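U4/U6 snRNA-associated-splicing factor PRP24 (Saccharomyces cerevisiae, PDB 5TF6) binds U6 snRNA through its RNA recognition motifs and acts as a recycling factor of the spliceosome, the machinery that removes introns from pre-mRNA. Local coordinates at residues L281-P286 / G322-F327; R183-E188 / S243-R248. One frame throughout, in Å; residues are numbered along the deposited sequence.

Overall arrangement
Contact 1 (281-286 with 322-327) and contact 2 (183-188 with 243-248) belong to two different RNA recognition motifs of one chain, the occluded C-terminal motif and RRM 3. Each involves the first strand of its own antiparallel sheet, paired with the third strand in contact 1 and meeting the turn between the last two strands in contact 2. Their centres lie 40 Å apart and their nearest atoms about 22 Å apart, so they do not touch. Contact 2 touches the bound RNA directly through Arg183 and Asn184, whereas the nearest atom of contact 1 stays about 9 Å from it, with helix 355-366 packed on Cys283 and Phe285.

Contact 1: residues L281-P286 / G322-F327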
ATOM      1  N   LEU A 281     -20.276  12.055  -7.589  1.00 45.51           N
ATOM      2  CA  LEU A 281     -19.279  11.016  -7.585  1.00 45.67           C
ATOM      3  C   LEU A 281     -19.512   9.930  -8.576  1.00 45.27           C
ATOM      4  O   LEU A 281     -20.611   9.747  -8.987  1.00 48.67           O
ATOM      5  CB  LEU A 281     -19.161  10.443  -6.204  1.00 48.74           C
ATOM      6  CG  LEU A 281     -20.330   9.626  -5.699  1.00 48.70           C
ATOM      7  CD1 LEU A 281     -20.298   8.225  -6.250  1.00 47.69           C
ATOM      8  CD2 LEU A 281     -20.286   9.620  -4.193  1.00 49.41           C
ATOM      9  N   ILE A 282     -18.467   9.216  -8.979  1.00 43.27           N
ATOM     10  CA  ILE A 282     -18.658   8.026  -9.761  1.00 42.93           C
ATOM     11  C   ILE A 282     -17.727   6.951  -9.210  1.00 42.22           C
ATOM     12  O   ILE A 282     -16.738   7.248  -8.571  1.00 42.33           O
ATOM     13  CB  ILE A 282     -18.349   8.217 -11.274  1.00 45.02           C
ATOM     14  CG1 ILE A 282     -16.881   8.242 -11.481  1.00 47.49           C
ATOM     15  CG2 ILE A 282     -18.982   9.485 -11.864  1.00 47.44           C
ATOM     16  CD1 ILE A 282     -16.476   8.406 -12.901  1.00 56.19           C
ATOM     17  N   CYS A 283     -18.026   5.716  -9.552  1.00 40.07           N
ATOM     18  CA  CYS A 283     -17.228   4.623  -9.206  1.00 38.70           C
ATOM     19  C   CYS A 283     -16.568   3.986 -10.393  1.00 36.58           C
ATOM     20  O   CYS A 283     -17.187   3.839 -11.446  1.00 36.32           O
ATOM     21  CB  CYS A 283     -18.154   3.578  -8.555  1.00 42.03           C
ATOM     22  SG  CYS A 283     -18.874   4.113  -6.983  1.00 45.12           S
ATOM     23  N   LEU A 284     -15.360   3.488 -10.177  1.00 36.28           N
ATOM     24  CA  LEU A 284     -14.661   2.641 -11.136  1.00 38.10           C
ATOM     25  C   LEU A 284     -14.480   1.234 -10.547  1.00 36.82           C
ATOM     26  O   LEU A 284     -14.167   1.094  -9.401  1.00 37.15           O
ATOM     27  CB  LEU A 284     -13.273   3.189 -11.466  1.00 38.86           C
ATOM     28  CG  LEU A 284     -13.100   4.650 -11.918  1.00 40.87           C
ATOM     29  CD1 LEU A 284     -11.661   4.915 -12.300  1.00 41.38           C
ATOM     30  CD2 LEU A 284     -13.960   4.932 -13.131  1.00 41.45           C
ATOM     31  N   PHE A 285     -14.621   0.212 -11.366  1.00 35.99           N
ATOM     32  CA  PHE A 285     -14.607  -1.177 -10.918  1.00 37.61           C
ATOM     33  C   PHE A 285     -14.563  -2.039 -12.171  1.00 41.35           C
ATOM     34  O   PHE A 285     -14.847  -1.547 -13.278  1.00 39.23           O
ATOM     35  CB  PHE A 285     -15.887  -1.506 -10.141  1.00 37.03           C
ATOM     36  CG  PHE A 285     -17.168  -1.104 -10.837  1.00 36.44           C
ATOM     37  CD1 PHE A 285     -17.687   0.178 -10.703  1.00 36.37           C
ATOM     38  CD2 PHE A 285     -17.810  -1.978 -11.676  1.00 39.21           C
ATOM     39  CE1 PHE A 285     -18.866   0.541 -11.359  1.00 37.02           C
ATOM     40  CE2 PHE A 285     -18.987  -1.624 -12.366  1.00 38.96           C
ATOM     41  CZ  PHE A 285     -19.509  -0.360 -12.197  1.00 38.10           C
ATOM     42  N   PRO A 286     -14.103  -3.269 -12.064  1.00 40.63           N
ATOM     43  CA  PRO A 286     -13.353  -3.744 -10.963  1.00 41.23           C
ATOM     44  C   PRO A 286     -11.882  -3.332 -11.050  1.00 40.26           C
ATOM     45  O   PRO A 286     -11.318  -3.173 -12.150  1.00 40.32           O
ATOM     46  CB  PRO A 286     -13.479  -5.293 -11.136  1.00 39.68           C
ATOM     47  CG  PRO A 286     -13.338  -5.447 -12.614  1.00 40.37           C
ATOM     48  CD  PRO A 286     -13.971  -4.183 -13.217  1.00 41.34           C
ATOM     49  N   GLY A 322     -13.659  -1.764  -5.990  1.00 38.71           N
ATOM     50  CA  GLY A 322     -13.763  -0.502  -6.677  1.00 37.79           C
ATOM     51  C   GLY A 322     -13.155   0.671  -5.988  1.00 36.16           C
ATOM     52  O   GLY A 322     -12.371   0.511  -5.041  1.00 36.60           O
ATOM     53  N   ALA A 323     -13.515   1.836  -6.504  1.00 34.07           N
ATOM     54  CA  ALA A 323     -13.068   3.093  -6.015  1.00 34.43           C
ATOM     55  C   ALA A 323     -14.061   4.153  -6.314  1.00 35.73           C
ATOM     56  O   ALA A 323     -14.778   4.091  -7.305  1.00 37.92           O
ATOM     57  CB  ALA A 323     -11.759   3.471  -6.651  1.00 35.49           C
ATOM     58  N   ILE A 324     -14.072   5.168  -5.484  1.00 36.84           N
ATOM     59  CA  ILE A 324     -14.941   6.250  -5.661  1.00 39.07           C
ATOM     60  C   ILE A 324     -14.144   7.510  -6.006  1.00 39.47           C
ATOM     61  O   ILE A 324     -13.180   7.814  -5.354  1.00 37.79           O
ATOM     62  CB  ILE A 324     -15.703   6.497  -4.394  1.00 40.17           C
ATOM     63  CG1 ILE A 324     -16.764   5.412  -4.229  1.00 45.59           C
ATOM     64  CG2 ILE A 324     -16.361   7.827  -4.436  1.00 41.55           C
ATOM     65  CD1 ILE A 324     -17.518   5.497  -2.892  1.00 44.27           C
ATOM     66  N   ILE A 325     -14.606   8.248  -7.024  1.00 38.35           N
ATOM     67  CA  ILE A 325     -13.990   9.510  -7.437  1.00 36.86           C
ATOM     68  C   ILE A 325     -15.027  10.563  -7.195  1.00 36.56           C
ATOM     69  O   ILE A 325     -16.110  10.464  -7.739  1.00 37.69           O
ATOM     70  CB  ILE A 325     -13.641   9.516  -8.925  1.00 34.96           C
ATOM     71  CG1 ILE A 325     -12.775   8.328  -9.252  1.00 38.46           C
ATOM     72  CG2 ILE A 325     -12.836  10.761  -9.231  1.00 35.74           C
ATOM     73  CD1 ILE A 325     -12.589   8.094 -10.748  1.00 41.58           C
ATOM     74  N   ILE A 326     -14.717  11.538  -6.358  1.00 37.24           N
ATOM     75  CA  ILE A 326     -15.600  12.655  -6.118  1.00 42.14           C
ATOM     76  C   ILE A 326     -15.098  13.820  -6.963  1.00 42.85           C
ATOM     77  O   ILE A 326     -13.963  14.221  -6.838  1.00 40.47           O
ATOM     78  CB  ILE A 326     -15.586  13.024  -4.616  1.00 45.32           C
ATOM     79  CG1 ILE A 326     -16.065  11.838  -3.805  1.00 45.46           C
ATOM     80  CG2 ILE A 326     -16.495  14.209  -4.326  1.00 45.40           C
ATOM     81  CD1 ILE A 326     -16.074  12.093  -2.322  1.00 47.68           C
ATOM     82  N   PHE A 327     -15.949  14.343  -7.832  1.00 48.56           N
ATOM     83  CA  PHE A 327     -15.569  15.429  -8.767  1.00 47.79           C
ATOM     84  C   PHE A 327     -16.023  16.765  -8.248  1.00 55.13           C
ATOM     85  O   PHE A 327     -16.733  16.821  -7.244  1.00 51.51           O
ATOM     86  CB  PHE A 327     -16.168  15.198 -10.136  1.00 44.24           C
ATOM     87  CG  PHE A 327     -15.539  14.074 -10.867  1.00 44.34           C
ATOM     88  CD1 PHE A 327     -14.304  14.220 -11.439  1.00 44.98           C
ATOM     89  CD2 PHE A 327     -16.159  12.854 -10.958  1.00 44.63           C
ATOM     90  CE1 PHE A 327     -13.702  13.164 -12.097  1.00 46.57           C
ATOM     91  CE2 PHE A 327     -15.574  11.806 -11.642  1.00 45.30           C
ATOM     92  CZ  PHE A 327     -14.337  11.951 -12.216  1.00 43.65           C
TER
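Ile282 drives its CD1 methyl against the edge of the Phe327 ring, 3.7 Å from CE2, where the first and third strands of the occluded RNA recognition motif run as antiparallel neighbours inside the sheet. CG1 of Ile282 falls in the ring plane, placed between the backbone N and the carbonyl carbon (chi1 76°), and from there the extended chain carries CD1 along the rim. CG2 of Ile325 sits over one face of the same ring, toward its rim, so Phe327 is packed at both face and edge. Helix 330-340 completes this layer, Leu337 and Leu340 touching Ile282, and Ala333 and Met336 touching Phe327. Leu284 shares the layer: CD1 of Ile325 reaches across the strands to lie 3.7 Å from CD1 of Leu284 and equally close to CG of Leu284.

Leu281, Cys283, Ile324 and Ile326 occupy the other face of the sheet. Here Cys283 SG rests on CG1 of Ile324, while CB of Leu281 meets Ile324 CG2 and Ile326 CG1, both at 4.2 Å. Helix 355-366 packs on Cys283 through Ile355 and Met358.

Between the layers, Ile282 and Ile325 form a hydrogen-bonded pair, as do Leu284 and Ala323. The straightest of the four bonds runs from Ile325 N to Ile282 O, 2.8 Å long with an N-H...O angle of 174°, and its donor stands almost in line with the acceptor's C=O bond.

Contact 2: residues R183-E188 / S243-R248; sequences RNLSTE and SLLGNR. With nucleotides of chain B.
Asn184, in RRM 3, engages two nucleotides of the bound RNA with the two ends of one amide: ND2 donates to O2 of C63 of chain B at 2.8 Å, and OD1 accepts from N6 of A11 of chain B at 3.2 Å. Its neighbour Arg183 lays one face of its guanidinium over A62 of chain B, NH1 coming to 3.3 Å from C5.

Behind the RNA-binding amide, Arg248 turns back toward the same residue. NE and NH2 both point to the carbonyl oxygen of Asn184 through weak bonds, the NE one 3.3 Å long, while NH2 has its stronger partner in the carbonyl of Asn220. Bends at chi2 and chi3 fold the chain so that one guanidinium face lies over the Leu185-Ser186 backbone, with Ser186 CB 3.6 Å from NH1. With an alanine here, the carbonyls of Asn184 and Asn220 would probably lose these donors, and a gap would be likely to open over Ser186.

A water joins Ser186 OG to the backbone N of Asn247, in the type II' turn from Leu245 to Arg248. Farther in, CD2 of Leu185 meets CD2 of Leu245 at 3.9 Å, and Ile250 touches both leucines.

Asn184 and Leu185 face Cys222 in a G1 beta bulge at the strand end. The Asn184 amide thus serves as donor to one base and acceptor from another, while Arg248, itself making no contact with these three nucleotides, is a second-shell residue that probably steadies the backbone carrying it.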
ATOM      1  N   ARG A 183     -10.976  16.471  23.244  1.00 42.53           N
ATOM      2  CA  ARG A 183     -12.027  17.092  22.452  1.00 46.81           C
ATOM      3  C   ARG A 183     -12.912  18.008  23.293  1.00 47.60           C
ATOM      4  O   ARG A 183     -13.101  17.780  24.504  1.00 47.30           O
ATOM      5  CB  ARG A 183     -12.878  16.006  21.819  1.00 45.15           C
ATOM      6  CG  ARG A 183     -12.184  15.235  20.724  1.00 48.98           C
ATOM      7  CD  ARG A 183     -13.095  14.162  20.159  1.00 50.51           C
ATOM      8  NE  ARG A 183     -13.238  13.008  21.047  1.00 53.93           N
ATOM      9  CZ  ARG A 183     -13.810  11.851  20.709  1.00 58.64           C
ATOM     10  NH1 ARG A 183     -14.334  11.673  19.512  1.00 61.29           N
ATOM     11  NH2 ARG A 183     -13.884  10.865  21.583  1.00 59.58           N
ATOM     12  N   ASN A 184     -13.471  19.015  22.639  1.00 45.59           N
ATOM     13  CA  ASN A 184     -14.483  19.919  23.220  1.00 45.67           C
ATOM     14  C   ASN A 184     -13.887  20.912  24.189  1.00 48.16           C
ATOM     15  O   ASN A 184     -14.529  21.382  25.139  1.00 48.56           O
ATOM     16  CB  ASN A 184     -15.644  19.155  23.854  1.00 44.87           C
ATOM     17  CG  ASN A 184     -16.594  18.625  22.836  1.00 47.66           C
ATOM     18  OD1 ASN A 184     -16.591  19.071  21.689  1.00 54.20           O
ATOM     19  ND2 ASN A 184     -17.434  17.675  23.233  1.00 45.93           N
ATOM     20  N   LEU A 185     -12.632  21.246  23.946  1.00 48.33           N
ATOM     21  CA  LEU A 185     -12.011  22.344  24.623  1.00 46.82           C
ATOM     22  C   LEU A 185     -12.590  23.634  24.046  1.00 51.15           C
ATOM     23  O   LEU A 185     -13.075  23.671  22.913  1.00 49.91           O
ATOM     24  CB  LEU A 185     -10.517  22.329  24.387  1.00 46.72           C
ATOM     25  CG  LEU A 185      -9.704  21.124  24.839  1.00 47.65           C
ATOM     26  CD1 LEU A 185      -8.315  21.135  24.213  1.00 45.88           C
ATOM     27  CD2 LEU A 185      -9.582  21.156  26.355  1.00 45.69           C
ATOM     28  N   SER A 186     -12.547  24.688  24.838  1.00 50.65           N
ATOM     29  CA  SER A 186     -12.920  25.988  24.359  1.00 48.97           C
ATOM     30  C   SER A 186     -11.640  26.635  23.843  1.00 52.93           C
ATOM     31  O   SER A 186     -10.512  26.157  24.105  1.00 56.52           O
ATOM     32  CB  SER A 186     -13.490  26.787  25.530  1.00 47.49           C
ATOM     33  OG  SER A 186     -12.496  26.978  26.532  1.00 48.41           O
ATOM     34  N   THR A 187     -11.764  27.775  23.183  1.00 54.12           N
ATOM     35  CA  THR A 187     -10.545  28.481  22.761  1.00 56.72           C
ATOM     36  C   THR A 187      -9.706  28.937  23.941  1.00 54.74           C
ATOM     37  O   THR A 187      -8.495  29.109  23.840  1.00 59.09           O
ATOM     38  CB  THR A 187     -10.871  29.666  21.846  1.00 58.71           C
ATOM     39  OG1 THR A 187     -11.856  30.472  22.491  1.00 59.19           O
ATOM     40  CG2 THR A 187     -11.428  29.163  20.487  1.00 59.95           C
ATOM     41  N   GLU A 188     -10.331  29.130  25.081  1.00 54.91           N
ATOM     42  CA  GLU A 188      -9.591  29.632  26.254  1.00 56.70           C
ATOM     43  C   GLU A 188      -8.709  28.507  26.792  1.00 51.27           C
ATOM     44  O   GLU A 188      -7.669  28.752  27.338  1.00 55.10           O
ATOM     45  CB  GLU A 188     -10.576  30.133  27.358  1.00 61.20           C
ATOM     46  CG  GLU A 188     -11.489  31.340  27.047  1.00 64.18           C
ATOM     47  CD  GLU A 188     -12.336  31.234  25.758  1.00 73.32           C
ATOM     48  OE1 GLU A 188     -12.018  31.986  24.805  1.00 84.45           O
ATOM     49  OE2 GLU A 188     -13.305  30.427  25.661  1.00 68.82           O
ATOM     50  N   SER A 243     -14.559  14.963  32.381  1.00 53.83           N
ATOM     51  CA  SER A 243     -14.223  15.708  33.561  1.00 54.74           C
ATOM     52  C   SER A 243     -14.309  17.188  33.244  1.00 50.32           C
ATOM     53  O   SER A 243     -14.319  17.598  32.097  1.00 46.61           O
ATOM     54  CB  SER A 243     -12.805  15.338  34.021  1.00 56.37           C
ATOM     55  OG  SER A 243     -11.872  15.861  33.089  1.00 59.57           O
ATOM     56  N   LEU A 244     -14.342  17.985  34.295  1.00 49.90           N
ATOM     57  CA  LEU A 244     -14.476  19.427  34.177  1.00 49.72           C
ATOM     58  C   LEU A 244     -13.094  20.029  33.969  1.00 45.38           C
ATOM     59  O   LEU A 244     -12.134  19.604  34.605  1.00 45.50           O
ATOM     60  CB  LEU A 244     -15.191  20.009  35.411  1.00 50.20           C
ATOM     61  CG  LEU A 244     -15.275  21.534  35.472  1.00 54.12           C
ATOM     62  CD1 LEU A 244     -16.474  22.113  34.738  1.00 52.49           C
ATOM     63  CD2 LEU A 244     -15.296  21.982  36.917  1.00 55.03           C
ATOM     64  N   LEU A 245     -13.007  20.955  33.017  1.00 44.90           N
ATOM     65  CA  LEU A 245     -11.826  21.771  32.760  1.00 45.06           C
ATOM     66  C   LEU A 245     -12.353  23.155  32.311  1.00 46.03           C
ATOM     67  O   LEU A 245     -13.151  23.252  31.374  1.00 43.84           O
ATOM     68  CB  LEU A 245     -10.960  21.110  31.673  1.00 46.26           C
ATOM     69  CG  LEU A 245      -9.694  21.879  31.295  1.00 47.60           C
ATOM     70  CD1 LEU A 245      -8.738  22.029  32.437  1.00 47.44           C
ATOM     71  CD2 LEU A 245      -8.955  21.167  30.205  1.00 50.23           C
ATOM     72  N   GLY A 246     -11.952  24.216  33.003  1.00 48.24           N
ATOM     73  CA  GLY A 246     -12.525  25.541  32.782  1.00 50.59           C
ATOM     74  C   GLY A 246     -14.039  25.425  32.902  1.00 53.29           C
ATOM     75  O   GLY A 246     -14.525  24.969  33.939  1.00 53.64           O
ATOM     76  N   ASN A 247     -14.766  25.798  31.840  1.00 51.34           N
ATOM     77  CA  ASN A 247     -16.216  25.606  31.773  1.00 51.14           C
ATOM     78  C   ASN A 247     -16.659  24.499  30.881  1.00 50.37           C
ATOM     79  O   ASN A 247     -17.732  24.576  30.334  1.00 51.47           O
ATOM     80  CB  ASN A 247     -16.875  26.872  31.221  1.00 53.17           C
ATOM     81  CG  ASN A 247     -16.606  28.069  32.074  1.00 54.62           C
ATOM     82  OD1 ASN A 247     -15.858  28.965  31.714  1.00 54.96           O
ATOM     83  ND2 ASN A 247     -17.193  28.073  33.234  1.00 58.97           N
ATOM     84  N   ARG A 248     -15.854  23.471  30.686  1.00 52.74           N
ATOM     85  CA  ARG A 248     -16.218  22.426  29.735  1.00 50.50           C
ATOM     86  C   ARG A 248     -16.182  21.037  30.360  1.00 51.14           C
ATOM     87  O   ARG A 248     -15.347  20.776  31.257  1.00 53.59           O
ATOM     88  CB  ARG A 248     -15.296  22.515  28.525  1.00 49.90           C
ATOM     89  CG  ARG A 248     -15.167  23.932  27.969  1.00 54.25           C
ATOM     90  CD  ARG A 248     -16.467  24.464  27.347  1.00 54.39           C
ATOM     91  NE  ARG A 248     -16.491  23.887  26.041  1.00 63.58           N
ATOM     92  CZ  ARG A 248     -16.600  24.506  24.886  1.00 59.22           C
ATOM     93  NH1 ARG A 248     -16.844  25.789  24.822  1.00 56.16           N
ATOM     94  NH2 ARG A 248     -16.481  23.770  23.787  1.00 60.96           N
TER
ATOM     95  P     A B  62     -17.218   5.624  22.273  1.00107.86           P
ATOM     96  OP1   A B  62     -16.977   6.722  21.281  1.00100.45           O
ATOM     97  OP2   A B  62     -16.135   4.674  22.644  1.00 94.19           O
ATOM     98  O5'   A B  62     -17.690   6.178  23.684  1.00 98.52           O
ATOM     99  C5'   A B  62     -18.730   7.154  23.751  1.00 81.92           C
ATOM    100  C4'   A B  62     -18.223   8.311  24.545  1.00 71.91           C
ATOM    101  O4'   A B  62     -17.008   8.843  23.954  1.00 63.49           O
ATOM    102  C3'   A B  62     -19.166   9.493  24.593  1.00 67.83           C
ATOM    103  O3'   A B  62     -20.098   9.151  25.587  1.00 65.96           O
ATOM    104  C2'   A B  62     -18.207  10.611  24.928  1.00 63.60           C
ATOM    105  O2'   A B  62     -17.758  10.566  26.266  1.00 64.44           O
ATOM    106  C1'   A B  62     -17.039  10.249  24.017  1.00 63.43           C
ATOM    107  N9    A B  62     -17.203  10.743  22.663  1.00 61.70           N
ATOM    108  C8    A B  62     -17.535  10.040  21.532  1.00 63.91           C
ATOM    109  N7    A B  62     -17.614  10.780  20.455  1.00 63.19           N
ATOM    110  C5    A B  62     -17.335  12.060  20.911  1.00 59.92           C
ATOM    111  C6    A B  62     -17.241  13.291  20.256  1.00 57.03           C
ATOM    112  N6    A B  62     -17.437  13.449  18.947  1.00 58.18           N
ATOM    113  N1    A B  62     -16.931  14.374  20.997  1.00 53.58           N
ATOM    114  C2    A B  62     -16.731  14.215  22.308  1.00 57.65           C
ATOM    115  N3    A B  62     -16.789  13.108  23.039  1.00 57.05           N
ATOM    116  C4    A B  62     -17.084  12.051  22.268  1.00 61.18           C
ATOM    117  P     A B  11     -17.566  24.301  15.958  1.00 60.15           P
ATOM    118  OP1   A B  11     -17.259  23.582  17.216  1.00 64.43           O
ATOM    119  OP2   A B  11     -16.948  25.618  15.740  1.00 49.64           O
ATOM    120  O5'   A B  11     -17.190  23.393  14.705  1.00 57.46           O
ATOM    121  C5'   A B  11     -15.843  23.468  14.188  1.00 55.71           C
ATOM    122  C4'   A B  11     -15.434  22.126  13.650  1.00 50.80           C
ATOM    123  O4'   A B  11     -15.316  21.168  14.748  1.00 47.57           O
ATOM    124  C3'   A B  11     -16.435  21.530  12.673  1.00 49.90           C
ATOM    125  O3'   A B  11     -15.770  20.745  11.711  1.00 53.97           O
ATOM    126  C2'   A B  11     -17.251  20.595  13.557  1.00 53.59           C
ATOM    127  O2'   A B  11     -17.884  19.573  12.801  1.00 50.64           O
ATOM    128  C1'   A B  11     -16.164  20.065  14.505  1.00 52.43           C
ATOM    129  N9    A B  11     -16.605  19.555  15.802  1.00 51.44           N
ATOM    130  C8    A B  11     -16.892  20.331  16.897  1.00 52.81           C
ATOM    131  N7    A B  11     -17.215  19.641  17.965  1.00 52.73           N
ATOM    132  C5    A B  11     -17.088  18.323  17.562  1.00 52.13           C
ATOM    133  C6    A B  11     -17.271  17.110  18.243  1.00 54.77           C
ATOM    134  N6    A B  11     -17.643  17.032  19.522  1.00 56.35           N
ATOM    135  N1    A B  11     -17.088  15.962  17.547  1.00 53.04           N
ATOM    136  C2    A B  11     -16.717  16.049  16.258  1.00 49.43           C
ATOM    137  N3    A B  11     -16.482  17.134  15.518  1.00 49.29           N
ATOM    138  C4    A B  11     -16.708  18.252  16.230  1.00 52.29           C
ATOM    139  P     C B  63     -21.589   9.655  25.462  1.00 66.50           P
ATOM    140  OP1   C B  63     -22.293   9.225  26.703  1.00 74.73           O
ATOM    141  OP2   C B  63     -22.098   9.248  24.133  1.00 70.54           O
ATOM    142  O5'   C B  63     -21.466  11.249  25.488  1.00 65.62           O
ATOM    143  C5'   C B  63     -21.083  11.939  26.694  1.00 63.29           C
ATOM    144  C4'   C B  63     -20.907  13.411  26.428  1.00 60.71           C
ATOM    145  O4'   C B  63     -19.880  13.600  25.431  1.00 59.60           O
ATOM    146  C3'   C B  63     -22.097  14.120  25.817  1.00 61.97           C
ATOM    147  O3'   C B  63     -23.056  14.354  26.826  1.00 68.30           O
ATOM    148  C2'   C B  63     -21.449  15.370  25.241  1.00 59.76           C
ATOM    149  O2'   C B  63     -21.163  16.453  26.114  1.00 57.03           O
ATOM    150  C1'   C B  63     -20.155  14.778  24.695  1.00 59.68           C
ATOM    151  N1    C B  63     -20.301  14.420  23.290  1.00 57.59           N
ATOM    152  C2    C B  63     -20.184  15.438  22.357  1.00 54.02           C
ATOM    153  O2    C B  63     -19.940  16.578  22.756  1.00 56.48           O
ATOM    154  N3    C B  63     -20.306  15.151  21.042  1.00 57.28           N
ATOM    155  C4    C B  63     -20.544  13.893  20.656  1.00 58.04           C
ATOM    156  N4    C B  63     -20.660  13.654  19.353  1.00 56.99           N
ATOM    157  C5    C B  63     -20.677  12.830  21.594  1.00 57.02           C
ATOM    158  C6    C B  63     -20.542  13.134  22.890  1.00 59.16           C
TER
HETATM  159  O   HOH W   1     -13.702  27.193  29.141  1.00 30.23           O